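Side-chain contact in sulfhydryl oxidase 1 (Homo sapiens, PDB 3LLK), which oxidises pairs of thiols to disulfides with an FAD cofactor, passing the electrons on to molecular oxygen: residues A[121-124]-A[125-129]. Residues are numbered along the deposited sequence; the frame is centred on the assembly and turned at random.
Sequences SLWV and LFHFL. With FAD (flavin-adenine dinucleotide), chain D.
On helix 118-134, a wall of the FAD pocket in the Erv-like half of the molecule, W123 and H127 stand one turn apart and both meet the cofactor. The indole NE1-H of W123 points at the ribityl chain and gives FAD O2' a nearly straight hydrogen bond of 2.8 Å (165° at the hydrogen). One face of the same indole carries the flavin methyl C8M, 3.4 Å from W123 CE2 and offset toward the ring's rim. H127 serves the other end of the cofactor: adenine C2A sits over the centre of the imidazole, 3.1 Å from H127 NE2. That nitrogen is hydrogen-bonded to H196 ND1, which, with the adenine over its face, would help set the rotation of the imidazole; H196 in turn stacks on W123 and binds FAD itself. The six-membered ring of W123 and the imidazole lie 19° from parallel, displaced with little overlap, with W123 CE3 and H127 NE2 3.6 Å apart. A second, apolar pair packs beside them. L122, with CG anti to its own N (chi1 -166°), lays CG over the face of the F126 phenyl, 3.8 Å from the ring centroid, in a CH-pi contact. Beyond L122, the F126 ring packs against I154, Y157 and V158 of helix 150-161. Beneath the side chains run regular i to i+4 bonds; H127 N reaches W123 O at 2.9 Å. A tryptophan and a histidine at i and i+4, holding flavin side and adenine from one buried helix, suit the helical FAD-binding fold of the Erv/ALR sulfhydryl oxidases.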
loop_
_atom_site.group_PDB
_atom_site.type_symbol
_atom_site.label_atom_id
_atom_site.label_comp_id
_atom_site.label_asym_id
_atom_site.label_seq_id
_atom_site.Cartn_x
_atom_site.Cartn_y
_atom_site.Cartn_z
ATOM N N SER A 121 2.587 5.174 -4.434
ATOM C CA SER A 121 1.288 5.185 -3.784
ATOM C C SER A 121 0.921 3.838 -3.193
ATOM O O SER A 121 0.191 3.777 -2.213
ATOM C CB SER A 121 0.194 5.623 -4.761
ATOM O OG SER A 121 -0.147 4.585 -5.654
ATOM N N LEU A 122 1.428 2.760 -3.786
ATOM C CA LEU A 122 1.124 1.423 -3.293
ATOM C C LEU A 122 1.826 1.177 -1.956
ATOM O O LEU A 122 1.223 0.630 -1.031
ATOM C CB LEU A 122 1.530 0.367 -4.324
ATOM C CG LEU A 122 0.957 -1.026 -4.056
ATOM C CD1 LEU A 122 -0.569 -0.946 -3.975
ATOM C CD2 LEU A 122 1.399 -1.978 -5.165
ATOM N N TRP A 123 3.090 1.587 -1.856
ATOM C CA TRP A 123 3.836 1.461 -0.608
ATOM C C TRP A 123 3.087 2.232 0.478
ATOM O O TRP A 123 2.868 1.719 1.579
ATOM C CB TRP A 123 5.239 2.070 -0.733
ATOM C CG TRP A 123 6.304 1.135 -1.224
ATOM C CD1 TRP A 123 7.110 1.309 -2.313
ATOM C CD2 TRP A 123 6.723 -0.090 -0.605
ATOM N NE1 TRP A 123 8.008 0.270 -2.408
ATOM C CE2 TRP A 123 7.790 -0.601 -1.374
ATOM C CE3 TRP A 123 6.301 -0.801 0.528
ATOM C CZ2 TRP A 123 8.445 -1.799 -1.048
ATOM C CZ3 TRP A 123 6.955 -1.995 0.852
ATOM C CH2 TRP A 123 8.013 -2.478 0.062
ATOM N N VAL A 124 2.704 3.472 0.170
ATOM C CA VAL A 124 2.013 4.302 1.150
ATOM C C VAL A 124 0.744 3.617 1.611
ATOM O O VAL A 124 0.516 3.499 2.814
ATOM C CB VAL A 124 1.679 5.709 0.595
ATOM C CG1 VAL A 124 0.979 6.556 1.678
ATOM C CG2 VAL A 124 2.959 6.405 0.169
ATOM N N LEU A 125 -0.055 3.137 0.658
ATOM C CA LEU A 125 -1.302 2.437 0.971
ATOM C C LEU A 125 -1.034 1.233 1.872
ATOM O O LEU A 125 -1.697 1.065 2.899
ATOM C CB LEU A 125 -1.998 1.978 -0.322
ATOM C CG LEU A 125 -3.212 1.031 -0.233
ATOM C CD1 LEU A 125 -4.289 1.643 0.658
ATOM C CD2 LEU A 125 -3.781 0.765 -1.637
ATOM N N PHE A 126 -0.057 0.403 1.496
ATOM C CA PHE A 126 0.288 -0.788 2.279
ATOM C C PHE A 126 0.668 -0.450 3.731
ATOM O O PHE A 126 0.151 -1.054 4.672
ATOM C CB PHE A 126 1.453 -1.569 1.629
ATOM C CG PHE A 126 1.080 -2.335 0.372
ATOM C CD1 PHE A 126 -0.252 -2.531 0.006
ATOM C CD2 PHE A 126 2.080 -2.862 -0.442
ATOM C CE1 PHE A 126 -0.581 -3.242 -1.165
ATOM C CE2 PHE A 126 1.764 -3.574 -1.610
ATOM C CZ PHE A 126 0.432 -3.760 -1.969
ATOM N N HIS A 127 1.595 0.490 3.905
ATOM C CA HIS A 127 2.022 0.892 5.245
ATOM C C HIS A 127 0.821 1.383 6.049
ATOM O O HIS A 127 0.654 1.045 7.224
ATOM C CB HIS A 127 3.067 2.014 5.175
ATOM C CG HIS A 127 4.407 1.565 4.688
ATOM N ND1 HIS A 127 5.186 0.666 5.382
ATOM C CD2 HIS A 127 5.095 1.863 3.558
ATOM C CE1 HIS A 127 6.291 0.427 4.703
ATOM N NE2 HIS A 127 6.261 1.142 3.593
ATOM N N PHE A 128 -0.028 2.163 5.404
ATOM C CA PHE A 128 -1.182 2.703 6.093
ATOM C C PHE A 128 -2.093 1.590 6.575
ATOM O O PHE A 128 -2.578 1.637 7.708
ATOM C CB PHE A 128 -1.935 3.681 5.195
ATOM C CG PHE A 128 -2.569 4.813 5.948
ATOM C CD1 PHE A 128 -3.604 4.575 6.843
ATOM C CD2 PHE A 128 -2.105 6.117 5.785
ATOM C CE1 PHE A 128 -4.175 5.617 7.573
ATOM C CE2 PHE A 128 -2.668 7.171 6.507
ATOM C CZ PHE A 128 -3.706 6.919 7.405
ATOM N N LEU A 129 -2.306 0.578 5.732
ATOM C CA LEU A 129 -3.156 -0.540 6.107
ATOM C C LEU A 129 -2.582 -1.263 7.328
ATOM O O LEU A 129 -3.332 -1.612 8.230
ATOM C CB LEU A 129 -3.327 -1.524 4.934
ATOM C CG LEU A 129 -4.113 -0.970 3.733
ATOM C CD1 LEU A 129 -4.108 -1.972 2.590
ATOM C CD2 LEU A 129 -5.545 -0.659 4.164
HETATM P PA FAD D . 8.795 4.734 -2.498
HETATM O O1A FAD D . 7.716 4.374 -3.460
HETATM O O2A FAD D . 9.888 3.801 -2.115
HETATM O O5B FAD D . 8.179 5.272 -1.159
HETATM C C5B FAD D . 6.873 5.832 -1.005
HETATM C C4B FAD D . 7.074 6.799 0.132
HETATM O O4B FAD D . 6.822 6.021 1.334
HETATM C C3B FAD D . 8.229 7.803 0.343
HETATM O O3B FAD D . 8.147 9.018 -0.401
HETATM C C2B FAD D . 8.212 7.904 1.800
HETATM O O2B FAD D . 7.370 8.885 2.324
HETATM C C1B FAD D . 7.727 6.540 2.315
HETATM N N9A FAD D . 8.681 5.533 2.660
HETATM C C8A FAD D . 10.004 5.265 2.219
HETATM N N7A FAD D . 10.607 4.271 2.782
HETATM C C5A FAD D . 9.646 3.826 3.681
HETATM C C6A FAD D . 9.715 2.787 4.629
HETATM N N6A FAD D . 10.810 2.041 4.827
HETATM N N1A FAD D . 8.635 2.530 5.450
HETATM C C2A FAD D . 7.502 3.285 5.444
HETATM N N3A FAD D . 7.425 4.324 4.504
HETATM C C4A FAD D . 8.541 4.547 3.638
HETATM N N1 FAD D . 11.339 -1.092 -8.102
HETATM C C2 FAD D . 12.464 -1.547 -8.758
HETATM O O2 FAD D . 12.968 -0.782 -9.596
HETATM N N3 FAD D . 12.826 -2.810 -8.306
HETATM C C4 FAD D . 12.196 -3.606 -7.318
HETATM O O4 FAD D . 12.640 -4.772 -7.057
HETATM C C4X FAD D . 11.076 -3.060 -6.724
HETATM N N5 FAD D . 10.303 -3.824 -5.791
HETATM C C5X FAD D . 9.078 -3.379 -5.227
HETATM C C6 FAD D . 8.354 -4.271 -4.413
HETATM C C7 FAD D . 7.139 -3.809 -3.831
HETATM C C7M FAD D . 6.408 -4.833 -2.962
HETATM C C8 FAD D . 6.662 -2.483 -4.058
HETATM C C8M FAD D . 5.428 -1.798 -3.508
HETATM C C9 FAD D . 7.390 -1.641 -4.899
HETATM C C9A FAD D . 8.585 -2.021 -5.564
HETATM N N10 FAD D . 9.522 -1.306 -6.471
HETATM C C10 FAD D . 10.636 -1.760 -7.127
HETATM C "C1'" FAD D . 9.292 0.099 -6.596
HETATM C "C2'" FAD D . 9.978 1.027 -5.640
HETATM O "O2'" FAD D . 10.026 0.449 -4.312
HETATM C "C3'" FAD D . 9.444 2.420 -5.500
HETATM O "O3'" FAD D . 8.059 2.379 -5.179
HETATM C "C4'" FAD D . 9.702 3.450 -6.587
HETATM O "O4'" FAD D . 11.068 3.342 -7.087
HETATM C "C5'" FAD D . 9.354 4.849 -6.313
HETATM O "O5'" FAD D . 10.219 5.293 -5.265
HETATM P P FAD D . 9.992 6.563 -4.401
HETATM O O1P FAD D . 11.344 7.102 -4.248
HETATM O O2P FAD D . 8.996 7.498 -4.985
HETATM O O3P FAD D . 9.434 6.122 -2.956
#